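Local coordinates for protein serine racemase (PDB 4ECL) that belongs to the alanine racemase family, its cytoplasmic part combining a TIM-barrel domain with a beta-rich C-terminal domain, at residues 21-26 against 31-36; 9-14 against 47-52; 243-248 against 359-364. One frame throughout, in Å; residues are numbered along the deposited sequence.

Contact 1: 21-26 against 31-36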
ATOM      1  N   ASN A  21      -9.449 -11.416 -25.057  1.00 22.07           N
ATOM      2  CA  ASN A  21     -10.160 -11.652 -26.307  1.00 26.73           C
ATOM      3  C   ASN A  21     -11.074 -10.500 -26.707  1.00 26.89           C
ATOM      4  O   ASN A  21     -11.116 -10.118 -27.880  1.00 26.76           O
ATOM      5  CB  ASN A  21     -10.968 -12.954 -26.253  1.00 33.79           C
ATOM      6  CG  ASN A  21     -10.088 -14.193 -26.294  1.00 44.07           C
ATOM      7  OD1 ASN A  21      -9.117 -14.261 -27.051  1.00 46.91           O
ATOM      8  ND2 ASN A  21     -10.423 -15.182 -25.475  1.00 47.41           N
ATOM      9  N   THR A  22     -11.806  -9.954 -25.741  1.00 23.02           N
ATOM     10  CA  THR A  22     -12.744  -8.872 -26.024  1.00 28.02           C
ATOM     11  C   THR A  22     -11.999  -7.649 -26.530  1.00 27.06           C
ATOM     12  O   THR A  22     -12.440  -6.962 -27.459  1.00 23.56           O
ATOM     13  CB  THR A  22     -13.558  -8.479 -24.784  1.00 32.00           C
ATOM     14  OG1 THR A  22     -14.370  -9.587 -24.375  1.00 34.41           O
ATOM     15  CG2 THR A  22     -14.456  -7.288 -25.086  1.00 29.44           C
ATOM     16  N   LEU A  23     -10.855  -7.390 -25.916  1.00 27.22           N
ATOM     17  CA  LEU A  23     -10.054  -6.237 -26.267  1.00 24.67           C
ATOM     18  C   LEU A  23      -9.411  -6.403 -27.644  1.00 26.45           C
ATOM     19  O   LEU A  23      -9.443  -5.486 -28.461  1.00 26.34           O
ATOM     20  CB  LEU A  23      -8.996  -5.990 -25.179  1.00 23.64           C
ATOM     21  CG  LEU A  23      -9.556  -5.473 -23.846  1.00 25.15           C
ATOM     22  CD1 LEU A  23      -8.506  -5.504 -22.748  1.00 22.70           C
ATOM     23  CD2 LEU A  23     -10.149  -4.068 -23.988  1.00 24.48           C
ATOM     24  N   GLN A  24      -8.835  -7.573 -27.907  1.00 27.67           N
ATOM     25  CA  GLN A  24      -8.201  -7.818 -29.198  1.00 29.06           C
ATOM     26  C   GLN A  24      -9.214  -7.674 -30.333  1.00 33.23           C
ATOM     27  O   GLN A  24      -8.875  -7.223 -31.418  1.00 26.94           O
ATOM     28  CB  GLN A  24      -7.562  -9.208 -29.243  1.00 31.62           C
ATOM     29  CG  GLN A  24      -6.301  -9.326 -28.407  1.00 37.89           C
ATOM     30  CD  GLN A  24      -5.834 -10.765 -28.229  1.00 42.95           C
ATOM     31  OE1 GLN A  24      -6.626 -11.714 -28.316  1.00 41.93           O
ATOM     32  NE2 GLN A  24      -4.537 -10.933 -27.968  1.00 42.93           N
ATOM     33  N   LYS A  25     -10.461  -8.053 -30.062  1.00 36.39           N
ATOM     34  CA  LYS A  25     -11.532  -7.973 -31.051  1.00 36.59           C
ATOM     35  C   LYS A  25     -11.812  -6.542 -31.470  1.00 31.46           C
ATOM     36  O   LYS A  25     -12.142  -6.280 -32.621  1.00 36.09           O
ATOM     37  CB  LYS A  25     -12.821  -8.582 -30.496  1.00 42.19           C
ATOM     38  CG  LYS A  25     -13.017 -10.057 -30.795  1.00 49.93           C
ATOM     39  CD  LYS A  25     -14.392 -10.505 -30.328  1.00 53.19           C
ATOM     40  CE  LYS A  25     -15.463  -9.516 -30.776  1.00 54.23           C
ATOM     41  NZ  LYS A  25     -16.818  -9.903 -30.292  1.00 59.48           N
ATOM     42  N   ALA A  26     -11.698  -5.616 -30.532  1.00 31.46           N
ATOM     43  CA  ALA A  26     -11.944  -4.215 -30.834  1.00 35.92           C
ATOM     44  C   ALA A  26     -10.743  -3.560 -31.529  1.00 39.65           C
ATOM     45  O   ALA A  26     -10.809  -2.399 -31.935  1.00 45.00           O
ATOM     46  CB  ALA A  26     -12.318  -3.458 -29.571  1.00 39.05           C
ATOM     47  N   CYS A  31      -2.710  -4.536 -34.940  1.00 32.40           N
ATOM     48  CA  CYS A  31      -2.456  -3.853 -33.687  1.00 29.97           C
ATOM     49  C   CYS A  31      -2.348  -4.868 -32.552  1.00 33.86           C
ATOM     50  O   CYS A  31      -3.201  -5.753 -32.392  1.00 28.74           O
ATOM     51  CB  CYS A  31      -3.560  -2.835 -33.396  1.00 31.24           C
ATOM     52  SG  CYS A  31      -3.284  -1.873 -31.887  1.00 33.33           S
ATOM     53  N   GLU A  32      -1.293  -4.736 -31.764  1.00 33.64           N
ATOM     54  CA  GLU A  32      -0.999  -5.704 -30.717  1.00 34.28           C
ATOM     55  C   GLU A  32      -1.376  -5.200 -29.318  1.00 31.45           C
ATOM     56  O   GLU A  32      -1.214  -4.021 -28.989  1.00 29.87           O
ATOM     57  CB  GLU A  32       0.480  -6.090 -30.769  1.00 41.80           C
ATOM     58  CG  GLU A  32       0.791  -7.411 -30.115  1.00 55.10           C
ATOM     59  CD  GLU A  32       2.275  -7.710 -30.091  1.00 65.05           C
ATOM     60  OE1 GLU A  32       3.006  -7.178 -30.960  1.00 70.32           O
ATOM     61  OE2 GLU A  32       2.710  -8.470 -29.195  1.00 64.56           O
ATOM     62  N   LEU A  33      -1.898  -6.105 -28.502  1.00 24.36           N
ATOM     63  CA  LEU A  33      -2.228  -5.778 -27.127  1.00 23.17           C
ATOM     64  C   LEU A  33      -0.943  -5.682 -26.301  1.00 22.95           C
ATOM     65  O   LEU A  33      -0.170  -6.641 -26.227  1.00 21.37           O
ATOM     66  CB  LEU A  33      -3.193  -6.837 -26.555  1.00 22.68           C
ATOM     67  CG  LEU A  33      -3.861  -6.519 -25.220  1.00 26.81           C
ATOM     68  CD1 LEU A  33      -5.186  -7.283 -25.073  1.00 25.49           C
ATOM     69  CD2 LEU A  33      -2.925  -6.840 -24.047  1.00 24.17           C
HETATM   70  N   MSE A  34      -0.698  -4.512 -25.708  1.00 15.51           N
HETATM   71  CA  MSE A  34       0.421  -4.377 -24.768  1.00 18.63           C
HETATM   72  C   MSE A  34      -0.120  -4.340 -23.345  1.00 23.39           C
HETATM   73  O   MSE A  34      -0.706  -3.341 -22.906  1.00 23.03           O
HETATM   74  CB  MSE A  34       1.270  -3.129 -25.044  1.00 15.06           C
HETATM   75  CG  MSE A  34       2.498  -3.058 -24.144  1.00 16.57           C
HETATM   76 SE   MSE A  34       3.643  -1.515 -24.452  0.79 27.64          SE
HETATM   77  CE  MSE A  34       4.663  -2.168 -25.989  1.00 24.02           C
ATOM     78  N   ALA A  35       0.065  -5.442 -22.630  1.00 16.58           N
ATOM     79  CA  ALA A  35      -0.542  -5.576 -21.329  1.00 18.04           C
ATOM     80  C   ALA A  35       0.296  -4.794 -20.324  1.00 22.35           C
ATOM     81  O   ALA A  35       1.491  -5.047 -20.158  1.00 22.51           O
ATOM     82  CB  ALA A  35      -0.634  -7.042 -20.946  1.00 16.07           C
ATOM     83  N   VAL A  36      -0.335  -3.828 -19.671  1.00 18.95           N
ATOM     84  CA  VAL A  36       0.352  -3.015 -18.687  1.00 18.86           C
ATOM     85  C   VAL A  36       0.308  -3.733 -17.335  1.00 24.42           C
ATOM     86  O   VAL A  36      -0.761  -3.831 -16.713  1.00 23.90           O
ATOM     87  CB  VAL A  36      -0.328  -1.651 -18.572  1.00 20.42           C
ATOM     88  CG1 VAL A  36       0.368  -0.796 -17.513  1.00 17.68           C
ATOM     89  CG2 VAL A  36      -0.321  -0.954 -19.933  1.00 20.69           C
TER
HETATM   90  O   HOH W   1      -2.685  -8.975 -29.347  1.00 28.91           O
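Leu23 and Gln24, on the last turn of helix 13-25, pack against Leu33 of strand 32-36, which joins the parallel sheet of the TIM-barrel domain of this alanine racemase family member. Only four residues separate segments 21-26 and 31-36, and the chain turns back on itself so that the helix lies against the strand that follows it. Leu23 meets the strand near its root: CB is 4.0 Å from Leu33 CD1. Leu23 is buried, with Leu239 beside it as a further apolar neighbour. Gln24 comes next and lends the apolar part of its chain, its CG lying 4.1 Å from the same Leu33 CD1. One methyl thus touches two successive helix residues. Leu33 reaches the helix because its CG stands opposite the backbone N (chi1 -168°), and its side chain also meets Met27 and Val220, the latter on neighbouring strand 217-220. The Gln24 chain runs out extended and crosses that of Leu33 at about a right angle, which carries its amide alongside the leucine to the level of the Leu33 backbone. There the link between helix and strand becomes polar and indirect. A single water accepts two N-H groups, one from each segment: it lies 3.0 Å from Gln24 NE2 and 3.1 Å from the backbone N of Leu33.

Contact 2: 9-14 against 47-52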
ATOM      1  N   LEU A   9      -6.543 -12.260  -2.134  1.00 24.17           N
ATOM      2  CA  LEU A   9      -7.097 -11.849  -3.407  1.00 30.95           C
ATOM      3  C   LEU A   9      -7.344 -13.094  -4.233  1.00 30.63           C
ATOM      4  O   LEU A   9      -6.549 -14.035  -4.213  1.00 30.08           O
ATOM      5  CB  LEU A   9      -6.136 -10.932  -4.158  1.00 28.13           C
ATOM      6  CG  LEU A   9      -5.867  -9.561  -3.538  1.00 28.68           C
ATOM      7  CD1 LEU A   9      -4.673  -8.911  -4.203  1.00 29.62           C
ATOM      8  CD2 LEU A   9      -7.096  -8.676  -3.658  1.00 26.50           C
ATOM      9  N   GLU A  10      -8.453 -13.083  -4.963  1.00 26.02           N
ATOM     10  CA  GLU A  10      -8.813 -14.184  -5.831  1.00 18.13           C
ATOM     11  C   GLU A  10      -8.814 -13.626  -7.240  1.00 19.23           C
ATOM     12  O   GLU A  10      -9.472 -12.622  -7.517  1.00 24.48           O
ATOM     13  CB  GLU A  10     -10.200 -14.730  -5.450  1.00 22.41           C
ATOM     14  CG  GLU A  10     -10.171 -16.054  -4.722  1.00 41.29           C
ATOM     15  CD  GLU A  10     -11.561 -16.668  -4.545  1.00 45.89           C
ATOM     16  OE1 GLU A  10     -11.811 -17.271  -3.481  1.00 49.09           O
ATOM     17  OE2 GLU A  10     -12.393 -16.548  -5.471  1.00 41.37           O
ATOM     18  N   ILE A  11      -8.021 -14.241  -8.112  1.00 26.65           N
ATOM     19  CA  ILE A  11      -7.830 -13.758  -9.480  1.00 26.39           C
ATOM     20  C   ILE A  11      -8.568 -14.664 -10.463  1.00 31.39           C
ATOM     21  O   ILE A  11      -8.201 -15.833 -10.637  1.00 34.40           O
ATOM     22  CB  ILE A  11      -6.334 -13.734  -9.847  1.00 29.50           C
ATOM     23  CG1 ILE A  11      -5.561 -12.855  -8.870  1.00 31.57           C
ATOM     24  CG2 ILE A  11      -6.135 -13.214 -11.258  1.00 32.27           C
ATOM     25  CD1 ILE A  11      -6.064 -11.429  -8.820  1.00 31.75           C
ATOM     26  N   ASN A  12      -9.620 -14.134 -11.089  1.00 23.60           N
ATOM     27  CA  ASN A  12     -10.420 -14.938 -12.009  1.00 18.95           C
ATOM     28  C   ASN A  12      -9.753 -14.977 -13.387  1.00 28.08           C
ATOM     29  O   ASN A  12      -9.954 -14.078 -14.220  1.00 24.40           O
ATOM     30  CB  ASN A  12     -11.855 -14.410 -12.108  1.00 22.08           C
ATOM     31  CG  ASN A  12     -12.778 -15.356 -12.900  1.00 31.25           C
ATOM     32  OD1 ASN A  12     -12.328 -16.075 -13.790  1.00 31.74           O
ATOM     33  ND2 ASN A  12     -14.067 -15.364 -12.561  1.00 29.40           N
ATOM     34  N   LEU A  13      -8.957 -16.017 -13.618  1.00 26.95           N
ATOM     35  CA  LEU A  13      -8.191 -16.130 -14.857  1.00 29.39           C
ATOM     36  C   LEU A  13      -9.087 -16.293 -16.090  1.00 30.88           C
ATOM     37  O   LEU A  13      -8.748 -15.842 -17.180  1.00 26.39           O
ATOM     38  CB  LEU A  13      -7.180 -17.274 -14.760  1.00 26.52           C
ATOM     39  CG  LEU A  13      -5.999 -16.980 -13.839  1.00 31.73           C
ATOM     40  CD1 LEU A  13      -4.954 -18.069 -13.981  1.00 40.44           C
ATOM     41  CD2 LEU A  13      -5.389 -15.599 -14.104  1.00 31.80           C
ATOM     42  N   ASN A  14     -10.230 -16.938 -15.915  1.00 29.65           N
ATOM     43  CA  ASN A  14     -11.185 -17.048 -16.997  1.00 32.47           C
ATOM     44  C   ASN A  14     -11.678 -15.681 -17.418  1.00 29.50           C
ATOM     45  O   ASN A  14     -11.794 -15.404 -18.601  1.00 26.26           O
ATOM     46  CB  ASN A  14     -12.365 -17.933 -16.599  1.00 42.91           C
ATOM     47  CG  ASN A  14     -12.135 -19.379 -16.950  1.00 54.90           C
ATOM     48  OD1 ASN A  14     -12.485 -19.826 -18.046  1.00 66.05           O
ATOM     49  ND2 ASN A  14     -11.526 -20.120 -16.033  1.00 55.32           N
ATOM     50  N   TYR A  47       3.226 -11.937 -10.959  1.00 21.37           N
ATOM     51  CA  TYR A  47       3.638 -13.290 -11.327  1.00 26.61           C
ATOM     52  C   TYR A  47       2.457 -14.069 -11.902  1.00 30.54           C
ATOM     53  O   TYR A  47       2.542 -14.662 -12.981  1.00 31.07           O
ATOM     54  CB  TYR A  47       4.223 -14.029 -10.121  1.00 32.65           C
ATOM     55  CG  TYR A  47       4.603 -15.465 -10.424  1.00 40.93           C
ATOM     56  CD1 TYR A  47       5.650 -15.753 -11.285  1.00 40.43           C
ATOM     57  CD2 TYR A  47       3.917 -16.529  -9.851  1.00 49.36           C
ATOM     58  CE1 TYR A  47       6.009 -17.054 -11.573  1.00 48.24           C
ATOM     59  CE2 TYR A  47       4.269 -17.843 -10.135  1.00 54.16           C
ATOM     60  CZ  TYR A  47       5.317 -18.098 -11.001  1.00 55.44           C
ATOM     61  OH  TYR A  47       5.685 -19.393 -11.299  1.00 58.02           O
ATOM     62  N   GLU A  48       1.349 -14.039 -11.176  1.00 30.63           N
ATOM     63  CA  GLU A  48       0.169 -14.788 -11.564  1.00 29.21           C
ATOM     64  C   GLU A  48      -0.353 -14.294 -12.900  1.00 29.25           C
ATOM     65  O   GLU A  48      -0.578 -15.082 -13.811  1.00 30.33           O
ATOM     66  CB  GLU A  48      -0.918 -14.683 -10.486  1.00 30.86           C
ATOM     67  CG  GLU A  48      -0.601 -15.456  -9.199  1.00 41.15           C
ATOM     68  CD  GLU A  48       0.354 -14.714  -8.254  1.00 49.92           C
ATOM     69  OE1 GLU A  48       0.620 -13.507  -8.463  1.00 47.39           O
ATOM     70  OE2 GLU A  48       0.839 -15.349  -7.293  1.00 55.26           O
ATOM     71  N   VAL A  49      -0.519 -12.984 -13.021  1.00 23.35           N
ATOM     72  CA  VAL A  49      -1.155 -12.424 -14.199  1.00 19.25           C
ATOM     73  C   VAL A  49      -0.314 -12.560 -15.464  1.00 24.84           C
ATOM     74  O   VAL A  49      -0.798 -13.039 -16.493  1.00 21.98           O
ATOM     75  CB  VAL A  49      -1.551 -10.965 -13.972  1.00 20.74           C
ATOM     76  CG1 VAL A  49      -1.882 -10.280 -15.301  1.00 25.28           C
ATOM     77  CG2 VAL A  49      -2.716 -10.900 -13.022  1.00 24.51           C
ATOM     78  N   THR A  50       0.947 -12.157 -15.384  1.00 24.74           N
ATOM     79  CA  THR A  50       1.802 -12.107 -16.564  1.00 27.89           C
ATOM     80  C   THR A  50       2.117 -13.486 -17.147  1.00 29.67           C
ATOM     81  O   THR A  50       2.105 -13.661 -18.369  1.00 31.54           O
ATOM     82  CB  THR A  50       3.106 -11.311 -16.306  1.00 33.18           C
ATOM     83  OG1 THR A  50       2.798 -10.078 -15.639  1.00 31.43           O
ATOM     84  CG2 THR A  50       3.789 -10.984 -17.612  1.00 34.03           C
ATOM     85  N   THR A  51       2.388 -14.471 -16.296  1.00 26.92           N
ATOM     86  CA  THR A  51       2.623 -15.820 -16.814  1.00 25.97           C
ATOM     87  C   THR A  51       1.381 -16.342 -17.557  1.00 24.50           C
ATOM     88  O   THR A  51       1.490 -16.960 -18.624  1.00 21.31           O
ATOM     89  CB  THR A  51       3.035 -16.805 -15.705  1.00 27.75           C
ATOM     90  OG1 THR A  51       2.031 -16.817 -14.692  1.00 23.74           O
ATOM     91  CG2 THR A  51       4.361 -16.387 -15.083  1.00 25.69           C
ATOM     92  N   TYR A  52       0.199 -16.067 -17.007  1.00 20.64           N
ATOM     93  CA  TYR A  52      -1.037 -16.495 -17.653  1.00 20.30           C
ATOM     94  C   TYR A  52      -1.272 -15.736 -18.971  1.00 21.78           C
ATOM     95  O   TYR A  52      -1.679 -16.328 -19.977  1.00 23.61           O
ATOM     96  CB  TYR A  52      -2.246 -16.348 -16.714  1.00 17.85           C
ATOM     97  CG  TYR A  52      -3.515 -16.961 -17.273  1.00 28.42           C
ATOM     98  CD1 TYR A  52      -3.712 -18.336 -17.241  1.00 27.23           C
ATOM     99  CD2 TYR A  52      -4.511 -16.169 -17.850  1.00 30.45           C
ATOM    100  CE1 TYR A  52      -4.859 -18.905 -17.754  1.00 34.27           C
ATOM    101  CE2 TYR A  52      -5.668 -16.736 -18.368  1.00 30.50           C
ATOM    102  CZ  TYR A  52      -5.832 -18.104 -18.315  1.00 36.07           C
ATOM    103  OH  TYR A  52      -6.971 -18.689 -18.819  1.00 42.66           O
TER
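In the helix that carries Tyr52, whose ring packs against Leu13, the carbonyl oxygen of Tyr47 is gripped twice by Thr51. The hydroxyl OG1 of Thr51 donates to Tyr47 O over 2.8 Å, with a C=O...donor angle of 153° and the donor tilted 17° from the carbonyl plane, while the backbone N of the same threonine adds a weak bond of 3.3 Å. Across the contact the forces are apolar. Leu13 lies over one face of the Tyr52 ring in a CH-pi contact: its CD1 is 3.9 Å from the ring centroid and displaced toward the rim, 3.5 Å from Tyr52 CD1. The other branch, CD2, lies over the same face, 3.9 Å from Tyr52 CD2, and CB lies near the phenol end. Leucine and tyrosine chains run antiparallel alongside one another, Tyr52 being swung toward the leucine with CG opposite its backbone N (chi1 -172°). At the far end of the ring, Tyr52 CE2 comes within 3.4 Å of Leu13 O, and the hydroxyl makes a weak hydrogen bond to Glu17. A looser touch joins Ile11 CG2 to Val49 CG2 at 4.5 Å. Between Ile11 and Leu13, Asn12 is the N-cap of helix 13-25, its OD1 bonded to Asn15 N. Helix 46-55, in the beta-alpha-beta crossover between parallel strands 32-36 and 60-63 of the TIM-barrel domain, thus packs where strand 7-11 passes into helix 13-25, with strands 245-257 and 369-372 pairing with 7-11 and Arg372 touching both Leu13 and Glu48.

Contact 3: 243-248 against 359-364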
ATOM      1  N   PRO A 243     -14.810  -8.362 -14.300  1.00 25.13           N
ATOM      2  CA  PRO A 243     -13.856  -8.115 -13.205  1.00 27.99           C
ATOM      3  C   PRO A 243     -12.999  -9.341 -12.903  1.00 30.05           C
ATOM      4  O   PRO A 243     -13.514 -10.462 -12.801  1.00 29.98           O
ATOM      5  CB  PRO A 243     -14.761  -7.798 -12.006  1.00 21.11           C
ATOM      6  CG  PRO A 243     -16.089  -8.416 -12.341  1.00 32.04           C
ATOM      7  CD  PRO A 243     -16.208  -8.295 -13.840  1.00 24.66           C
ATOM      8  N   VAL A 244     -11.698  -9.119 -12.779  1.00 26.90           N
ATOM      9  CA  VAL A 244     -10.745 -10.197 -12.552  1.00 25.51           C
ATOM     10  C   VAL A 244     -10.459 -10.423 -11.060  1.00 21.74           C
ATOM     11  O   VAL A 244     -10.267 -11.566 -10.615  1.00 23.53           O
ATOM     12  CB  VAL A 244      -9.425  -9.914 -13.306  1.00 24.08           C
ATOM     13  CG1 VAL A 244      -8.353 -10.945 -12.954  1.00 23.44           C
ATOM     14  CG2 VAL A 244      -9.677  -9.883 -14.815  1.00 24.57           C
ATOM     15  N   LEU A 245     -10.438  -9.334 -10.290  1.00 20.56           N
ATOM     16  CA  LEU A 245     -10.010  -9.409  -8.893  1.00 18.60           C
ATOM     17  C   LEU A 245     -11.148  -9.495  -7.886  1.00 20.83           C
ATOM     18  O   LEU A 245     -12.115  -8.737  -7.958  1.00 22.94           O
ATOM     19  CB  LEU A 245      -9.119  -8.207  -8.551  1.00 23.62           C
ATOM     20  CG  LEU A 245      -8.542  -8.085  -7.136  1.00 24.32           C
ATOM     21  CD1 LEU A 245      -7.179  -7.405  -7.184  1.00 20.34           C
ATOM     22  CD2 LEU A 245      -9.488  -7.305  -6.212  1.00 21.45           C
ATOM     23  N   SER A 246     -11.004 -10.395  -6.918  1.00 19.10           N
ATOM     24  CA  SER A 246     -11.841 -10.363  -5.727  1.00 20.90           C
ATOM     25  C   SER A 246     -10.976 -10.219  -4.490  1.00 20.58           C
ATOM     26  O   SER A 246      -9.853 -10.715  -4.465  1.00 24.28           O
ATOM     27  CB  SER A 246     -12.664 -11.645  -5.608  1.00 22.91           C
ATOM     28  OG  SER A 246     -13.725 -11.625  -6.529  1.00 26.24           O
ATOM     29  N   LEU A 247     -11.510  -9.551  -3.471  1.00 19.79           N
ATOM     30  CA  LEU A 247     -10.843  -9.426  -2.167  1.00 20.13           C
ATOM     31  C   LEU A 247     -11.669 -10.087  -1.059  1.00 22.25           C
ATOM     32  O   LEU A 247     -12.839  -9.738  -0.847  1.00 20.63           O
ATOM     33  CB  LEU A 247     -10.604  -7.961  -1.824  1.00 21.05           C
ATOM     34  CG  LEU A 247      -9.997  -7.643  -0.447  1.00 22.19           C
ATOM     35  CD1 LEU A 247      -8.594  -8.211  -0.304  1.00 22.26           C
ATOM     36  CD2 LEU A 247     -10.012  -6.145  -0.193  1.00 19.18           C
ATOM     37  N   LYS A 248     -11.051 -11.026  -0.342  1.00 18.58           N
ATOM     38  CA  LYS A 248     -11.783 -11.894   0.588  1.00 24.89           C
ATOM     39  C   LYS A 248     -11.114 -11.938   1.956  1.00 24.39           C
ATOM     40  O   LYS A 248      -9.909 -11.721   2.073  1.00 19.51           O
ATOM     41  CB  LYS A 248     -11.832 -13.322   0.054  1.00 20.53           C
ATOM     42  CG  LYS A 248     -12.299 -13.469  -1.373  1.00 29.05           C
ATOM     43  CD  LYS A 248     -13.799 -13.555  -1.470  1.00 30.88           C
ATOM     44  CE  LYS A 248     -14.198 -13.983  -2.870  1.00 34.38           C
ATOM     45  NZ  LYS A 248     -15.656 -14.206  -3.015  1.00 34.66           N
ATOM     46  N   GLU A 359      -5.883   3.401  -8.114  1.00 20.17           N
ATOM     47  CA  GLU A 359      -5.194   3.558  -6.833  1.00 21.23           C
ATOM     48  C   GLU A 359      -5.603   2.473  -5.831  1.00 24.07           C
ATOM     49  O   GLU A 359      -4.756   1.913  -5.129  1.00 24.77           O
ATOM     50  CB  GLU A 359      -5.437   4.952  -6.238  1.00 22.86           C
ATOM     51  CG  GLU A 359      -4.811   5.123  -4.852  1.00 23.41           C
ATOM     52  CD  GLU A 359      -5.217   6.404  -4.142  1.00 27.72           C
ATOM     53  OE1 GLU A 359      -6.218   7.042  -4.539  1.00 26.54           O
ATOM     54  OE2 GLU A 359      -4.527   6.766  -3.167  1.00 37.87           O
ATOM     55  N   LEU A 360      -6.899   2.178  -5.766  1.00 25.65           N
ATOM     56  CA  LEU A 360      -7.396   1.145  -4.854  1.00 22.99           C
ATOM     57  C   LEU A 360      -6.704  -0.181  -5.133  1.00 17.08           C
ATOM     58  O   LEU A 360      -6.203  -0.836  -4.224  1.00 19.24           O
ATOM     59  CB  LEU A 360      -8.907   0.972  -5.009  1.00 23.51           C
ATOM     60  CG  LEU A 360      -9.548  -0.101  -4.116  1.00 26.06           C
ATOM     61  CD1 LEU A 360      -9.493   0.314  -2.643  1.00 21.80           C
ATOM     62  CD2 LEU A 360     -10.986  -0.405  -4.556  1.00 19.98           C
ATOM     63  N   LEU A 361      -6.633  -0.537  -6.407  1.00 19.42           N
ATOM     64  CA  LEU A 361      -6.123  -1.837  -6.818  1.00 22.90           C
ATOM     65  C   LEU A 361      -4.616  -1.938  -6.771  1.00 22.62           C
ATOM     66  O   LEU A 361      -4.076  -2.920  -6.259  1.00 19.95           O
ATOM     67  CB  LEU A 361      -6.620  -2.194  -8.222  1.00 28.80           C
ATOM     68  CG  LEU A 361      -8.121  -2.455  -8.370  1.00 31.64           C
ATOM     69  CD1 LEU A 361      -8.390  -3.218  -9.656  1.00 40.04           C
ATOM     70  CD2 LEU A 361      -8.697  -3.202  -7.172  1.00 36.98           C
ATOM     71  N   SER A 362      -3.929  -0.930  -7.312  1.00 28.23           N
ATOM     72  CA  SER A 362      -2.471  -0.945  -7.323  1.00 25.98           C
ATOM     73  C   SER A 362      -1.910  -0.885  -5.909  1.00 24.91           C
ATOM     74  O   SER A 362      -0.772  -1.291  -5.679  1.00 32.32           O
ATOM     75  CB  SER A 362      -1.892   0.191  -8.180  1.00 34.00           C
ATOM     76  OG  SER A 362      -2.073   1.456  -7.572  1.00 28.39           O
ATOM     77  N   ARG A 363      -2.701  -0.387  -4.961  1.00 18.79           N
ATOM     78  CA  ARG A 363      -2.232  -0.308  -3.568  1.00 21.80           C
ATOM     79  C   ARG A 363      -2.734  -1.443  -2.675  1.00 28.24           C
ATOM     80  O   ARG A 363      -2.778  -1.306  -1.448  1.00 27.19           O
ATOM     81  CB  ARG A 363      -2.579   1.050  -2.939  1.00 23.14           C
ATOM     82  CG  ARG A 363      -1.948   2.252  -3.662  1.00 26.70           C
ATOM     83  CD  ARG A 363      -2.288   3.567  -2.966  1.00 25.87           C
ATOM     84  NE  ARG A 363      -1.818   3.587  -1.582  1.00 27.79           N
ATOM     85  CZ  ARG A 363      -2.173   4.502  -0.683  1.00 28.62           C
ATOM     86  NH1 ARG A 363      -3.016   5.477  -1.019  1.00 24.20           N
ATOM     87  NH2 ARG A 363      -1.686   4.440   0.553  1.00 29.06           N
HETATM   88  N   MSE A 364      -3.118  -2.564  -3.280  1.00 29.78           N
HETATM   89  CA  MSE A 364      -3.455  -3.746  -2.493  1.00 21.00           C
HETATM   90  C   MSE A 364      -2.187  -4.160  -1.763  1.00 24.05           C
HETATM   91  O   MSE A 364      -1.098  -4.147  -2.346  1.00 25.08           O
HETATM   92  CB  MSE A 364      -3.956  -4.865  -3.401  1.00 24.66           C
HETATM   93  CG  MSE A 364      -5.397  -4.675  -3.885  1.00 21.00           C
HETATM   94 SE   MSE A 364      -6.689  -4.907  -2.427  0.74 31.45          SE
HETATM   95  CE  MSE A 364      -7.363  -3.106  -2.172  1.00 31.28           C
TER
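Leu245 and Leu247, alternate residues on one face of strand 245-257, pack on Leu361 in the last turn of helix 357-362 and Met364 just beyond it, within the beta-rich C-terminal domain of the alanine racemase family. The apolar contacts form two separate pairs. Leu245 CD2 meets Leu361 CD2 at 4.3 Å, methyl against methyl, with His44 close to both leucines. Farther along the strand, Leu247 CD2 lies 4.2 Å from the selenium SE of Met364, a selenomethionine. That chain bends at both chi2 (-70°) and chi3, curling its selenium toward the strand. Backbone bonds shape the helix end. Arg363 N bonds to Glu359 O, and Met364 N to Leu361 O at 3.1 Å, as Arg363 leaves helical geometry and the chain turns to bring Met364 to Leu247. Charged groups gather on the side of the second subunit, where Glu359 packs on Tyr284 and Arg363 on Pro289 of that other chain. Within the segment these two residues form a salt bridge: Arg363 NH1 stands 2.9 Å from Glu359 OE2, which lies almost in the guanidinium plane and is met on its anti side, 23° out of the carboxylate plane.

Overall arrangement
From the N terminus, strand 7-11 and the start of helix 13-25 open contact 2, which closes when helix 46-55 returns to them. Within that span the far end of helix 13-25 and strand 32-36 form contact 1, a much shorter loop, its centre about 17 Å from that of contact 2. Contact 3 follows in series, bringing strand 245-257 and helix 357-362 together over 110 intervening residues. It is joined to contact 2 through the sheet, where strands 7-11 and 245-257 are antiparallel neighbours and Asn12 N lies 2.7 Å from Val244 O, probably hydrogen-bonded. Contact 1 lies within the barrel, whereas contact 2 joins the barrel's helix 46-55 to strand 7-11 of the mixed sheet that also carries contact 3.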